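Local coordinates for SufC protein (Thermus thermophilus, PDB 2D2E) that binds and hydrolyses ATP as a cytoplasmic ABC-type ATPase of the Suf system, which probably serves iron-sulfur cluster assembly, at residues G46-L49 and E54-V57; H201-L206 and E233-G238. One frame throughout, in Å; residues are numbered along the deposited sequence. Where two conformers were deposited one is given.

How the contacts relate
Both contacts tie a helix to a non-helical segment that packs beside it, but they share no element and lie on different parts of the nucleotide-binding domain, with centres about 26 Å apart and nearest atoms about 12 Å apart. Contact 1 joins helix 42-50, which follows the Walker A loop, to residues 54-57, which run into strand 56-58 of the antiparallel sheet; it is apolar, partly buried, and has no hydrogen bond across it. Contact 2, also partly buried and farther from the centre of the chain, sets a loop after strand 195-199 against helix 228-237. There a glutamate accepts a backbone N-H, so a polar bond is added to methylene packing, where contact 1 has packing alone.

Contact 1: G46-L49 and E54-V57; sequences GKIL and EYTV
Tyr-55 lays its side chain across Ile-48 at about a right angle, with CG 3.8 Å from Ile-48 CG1 and the Tyr-55 CB close to the same branch. Ile-48 CD1 also reaches the root of the ring, at 4.1 Å from Tyr-55 CG. With CG1 anti to the carbonyl carbon (chi1 -69°), Ile-48 presents this arm to the tyrosine, while its other branch, CG2, meets Val-57 CG2 at 4.2 Å. The far end of the ring belongs to Lys-47: CB lies 4.0 Å from Tyr-55 CE1, and CD of the extended chain is 3.7 Å from Tyr-55 OH, a contact through methylenes that leaves the ammonium group beyond the hydroxyl. In this P-loop ATPase, helix 42-50 begins with the ADP-binding residues Lys-42, Ser-43 and Thr-44, and Tyr-55 approaches Thr-44 as well. An alanine in place of Tyr-55 would remove the ring and is likely to leave a gap beside Ile-48 CG1 and the Lys-47 methylenes, giving the lysine chain more freedom to move. Ile-13 and Ile-18 of the antiparallel sheet also touch Tyr-55, and Ile-48 packs on Ala-11 and Leu-19.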
# COMPACT_ATOMS: atom_id res chain seq x y z
N GLY A 46 4.39 -7.19 2.78
CA GLY A 46 4.03 -5.81 3.00
C GLY A 46 4.73 -5.22 4.22
O GLY A 46 5.15 -4.08 4.19
N LYS A 47 4.87 -5.99 5.29
CA LYS A 47 5.51 -5.46 6.49
C LYS A 47 7.00 -5.24 6.27
O LYS A 47 7.57 -4.27 6.78
CB LYS A 47 5.28 -6.41 7.66
CG LYS A 47 3.83 -6.48 8.10
CD LYS A 47 3.64 -7.52 9.19
CE LYS A 47 2.17 -7.58 9.62
NZ LYS A 47 1.93 -8.60 10.68
N ILE A 48 7.62 -6.15 5.52
CA ILE A 48 9.04 -6.04 5.21
C ILE A 48 9.26 -4.84 4.31
O ILE A 48 10.25 -4.13 4.45
CB ILE A 48 9.55 -7.33 4.56
CG1 ILE A 48 9.54 -8.44 5.62
CG2 ILE A 48 10.95 -7.13 3.97
CD1 ILE A 48 9.99 -9.78 5.13
N LEU A 49 8.33 -4.59 3.38
CA LEU A 49 8.46 -3.40 2.51
C LEU A 49 8.40 -2.14 3.35
O LEU A 49 9.06 -1.15 3.04
CB LEU A 49 7.34 -3.36 1.46
CG LEU A 49 7.64 -4.23 0.25
CD1 LEU A 49 6.33 -4.63 -0.44
CD2 LEU A 49 8.59 -3.48 -0.71
N GLU A 54 11.04 -6.51 13.04
CA GLU A 54 10.90 -7.85 13.59
C GLU A 54 11.33 -8.97 12.64
O GLU A 54 11.54 -10.10 13.06
CB GLU A 54 9.45 -8.10 14.05
CG GLU A 54 9.03 -7.26 15.24
CD GLU A 54 7.65 -7.62 15.77
OE1 GLU A 54 7.16 -6.92 16.68
OE2 GLU A 54 7.07 -8.61 15.27
N TYR A 55 11.46 -8.64 11.35
CA TYR A 55 11.87 -9.62 10.35
C TYR A 55 13.34 -9.60 10.03
O TYR A 55 13.99 -8.56 10.09
CB TYR A 55 11.09 -9.40 9.03
CG TYR A 55 9.62 -9.70 9.22
CD1 TYR A 55 8.75 -8.72 9.65
CD2 TYR A 55 9.13 -10.99 9.04
CE1 TYR A 55 7.42 -9.00 9.91
CE2 TYR A 55 7.79 -11.30 9.30
CZ TYR A 55 6.95 -10.29 9.74
OH TYR A 55 5.62 -10.56 10.00
N THR A 56 13.86 -10.76 9.65
CA THR A 56 15.26 -10.89 9.28
C THR A 56 15.34 -11.23 7.80
O THR A 56 14.79 -12.24 7.36
CB THR A 56 15.94 -12.03 10.08
OG1 THR A 56 15.82 -11.76 11.48
CG2 THR A 56 17.41 -12.13 9.71
N VAL A 57 16.00 -10.40 7.00
CA VAL A 57 16.13 -10.70 5.58
C VAL A 57 17.41 -11.52 5.39
O VAL A 57 18.50 -11.10 5.76
CB VAL A 57 16.16 -9.39 4.73
CG1 VAL A 57 16.49 -9.73 3.27
CG2 VAL A 57 14.79 -8.69 4.84

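Contact 2: H201-L206 and E233-G238; sequences HYQRIL and ELEAKG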
# COMPACT_ATOMS: atom_id res chain seq x y z
N HIS A 201 -6.73 -10.79 0.18
CA HIS A 201 -7.04 -12.22 0.16
C HIS A 201 -8.23 -12.41 -0.78
O HIS A 201 -8.22 -13.30 -1.64
CB HIS A 201 -7.44 -12.70 1.57
CG HIS A 201 -7.80 -14.15 1.60
ND1 HIS A 201 -9.09 -14.61 1.76
CD2 HIS A 201 -7.03 -15.26 1.40
CE1 HIS A 201 -9.11 -15.93 1.67
NE2 HIS A 201 -7.87 -16.34 1.45
N TYR A 202 -9.23 -11.55 -0.65
CA TYR A 202 -10.43 -11.62 -1.50
C TYR A 202 -10.24 -10.83 -2.78
O TYR A 202 -9.57 -9.80 -2.80
CB TYR A 202 -11.65 -11.01 -0.79
CG TYR A 202 -12.10 -11.80 0.40
CD1 TYR A 202 -11.94 -11.30 1.69
CD2 TYR A 202 -12.68 -13.05 0.24
CE1 TYR A 202 -12.35 -12.03 2.80
CE2 TYR A 202 -13.10 -13.80 1.35
CZ TYR A 202 -12.93 -13.27 2.63
OH TYR A 202 -13.35 -13.99 3.72
N GLN A 203 -10.87 -11.29 -3.84
CA GLN A 203 -10.81 -10.60 -5.12
C GLN A 203 -11.67 -9.32 -5.16
O GLN A 203 -11.43 -8.45 -5.98
CB GLN A 203 -11.33 -11.54 -6.23
CG GLN A 203 -11.33 -10.95 -7.65
CD GLN A 203 -12.62 -10.21 -8.04
OE1 GLN A 203 -13.62 -10.24 -7.35
NE2 GLN A 203 -12.56 -9.54 -9.17
N ARG A 204 -12.65 -9.23 -4.26
CA ARG A 204 -13.60 -8.10 -4.25
C ARG A 204 -13.09 -6.72 -4.62
O ARG A 204 -13.63 -6.07 -5.52
CB ARG A 204 -14.33 -8.01 -2.90
CG ARG A 204 -15.57 -7.11 -2.94
CD ARG A 204 -16.60 -7.61 -3.96
NE ARG A 204 -16.85 -9.05 -3.79
CZ ARG A 204 -17.62 -9.57 -2.84
NH1 ARG A 204 -18.25 -8.79 -1.98
NH2 ARG A 204 -17.74 -10.89 -2.74
N ILE A 205 -12.05 -6.25 -3.94
CA ILE A 205 -11.55 -4.90 -4.22
C ILE A 205 -11.11 -4.68 -5.67
O ILE A 205 -11.11 -3.54 -6.17
CB ILE A 205 -10.42 -4.52 -3.23
CG1 ILE A 205 -10.14 -3.00 -3.29
CG2 ILE A 205 -9.14 -5.31 -3.54
CD1 ILE A 205 -9.17 -2.52 -2.20
N LEU A 206 -10.75 -5.77 -6.34
CA LEU A 206 -10.26 -5.67 -7.71
C LEU A 206 -11.35 -5.38 -8.73
O LEU A 206 -11.06 -5.18 -9.92
CB LEU A 206 -9.45 -6.92 -8.06
CG LEU A 206 -8.30 -7.13 -7.06
CD1 LEU A 206 -7.52 -8.40 -7.42
CD2 LEU A 206 -7.36 -5.93 -7.06
N GLU A 233 -10.86 -15.96 -11.61
CA GLU A 233 -10.95 -17.41 -11.54
C GLU A 233 -10.64 -17.90 -10.12
O GLU A 233 -11.26 -18.82 -9.64
CB GLU A 233 -10.03 -18.07 -12.57
CG GLU A 233 -10.36 -19.56 -12.72
CD GLU A 233 -9.84 -20.18 -14.00
OE1 GLU A 233 -10.27 -21.31 -14.31
OE2 GLU A 233 -9.02 -19.54 -14.70
N LEU A 234 -9.69 -17.24 -9.45
CA LEU A 234 -9.37 -17.60 -8.07
C LEU A 234 -10.57 -17.37 -7.18
O LEU A 234 -10.84 -18.17 -6.27
CB LEU A 234 -8.22 -16.74 -7.54
CG LEU A 234 -6.81 -17.32 -7.53
CD1 LEU A 234 -5.84 -16.23 -7.06
CD2 LEU A 234 -6.75 -18.53 -6.60
N GLU A 235 -11.31 -16.29 -7.40
CA GLU A 235 -12.47 -16.04 -6.57
C GLU A 235 -13.55 -17.10 -6.82
O GLU A 235 -14.20 -17.58 -5.89
CB GLU A 235 -13.02 -14.64 -6.83
CG GLU A 235 -13.96 -14.15 -5.74
CD GLU A 235 -13.36 -14.16 -4.34
OE1 GLU A 235 -12.11 -13.98 -4.14
OE2 GLU A 235 -14.13 -14.34 -3.38
N ALA A 236 -13.74 -17.48 -8.08
CA ALA A 236 -14.75 -18.48 -8.41
C ALA A 236 -14.40 -19.88 -7.89
O ALA A 236 -15.26 -20.57 -7.32
CB ALA A 236 -14.97 -18.52 -9.93
N LYS A 237 -13.15 -20.29 -8.08
CA LYS A 237 -12.73 -21.63 -7.71
C LYS A 237 -12.02 -21.85 -6.39
O LYS A 237 -12.05 -22.97 -5.86
CB LYS A 237 -11.86 -22.22 -8.82
CG LYS A 237 -12.64 -22.50 -10.09
CD LYS A 237 -11.70 -22.94 -11.22
CE LYS A 237 -12.48 -23.25 -12.49
NZ LYS A 237 -11.54 -23.50 -13.63
N GLY A 238 -11.37 -20.82 -5.87
CA GLY A 238 -10.67 -20.97 -4.60
C GLY A 238 -9.16 -21.18 -4.72
O GLY A 238 -8.64 -21.57 -5.77
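The chi1 of Glu-235 (-163°) turns CG away from the backbone N, and a bend at chi2 then brings the carboxylate round to the backbone of Gln-203. There OE1 accepts the Gln-203 N-H at 3.0 Å, in a fairly straight bond of 161° at the hydrogen. The donor comes from above the carboxylate plane, well tilted out of it. Beside this bond the aliphatic parts of the two side chains lie against each other: Gln-203 CB is 3.6 Å from Glu-235 CB and 3.7 Å from Glu-235 CG. The bonded oxygen, Glu-235 OE1, also comes within 3.3 Å of Gln-203 CB. The second oxygen, OE2, sits at the edge of the Tyr-202 ring, 4.1 Å from Tyr-202 CD2, near the plane of the ring, although the ring and carboxylate planes are turned 56° from each other.

The contact links the loop leaving strand 195-199, a parallel strand of the mixed sheet in the P-loop NTPase core, to helix 228-237, which follows the antiparallel edge strand 221-226. The amide of Gln-203 is occupied elsewhere, NE2 bonding Asn-207, while its side chain also touches Ala-231 and Leu-232 one turn earlier on the helix. Gly-238, with positive phi, ends the helix and stands at the N-cap of helix 239-244, whose Tyr-239 hydroxyl is hydrogen-bonded to the carbonyl oxygen of His-201.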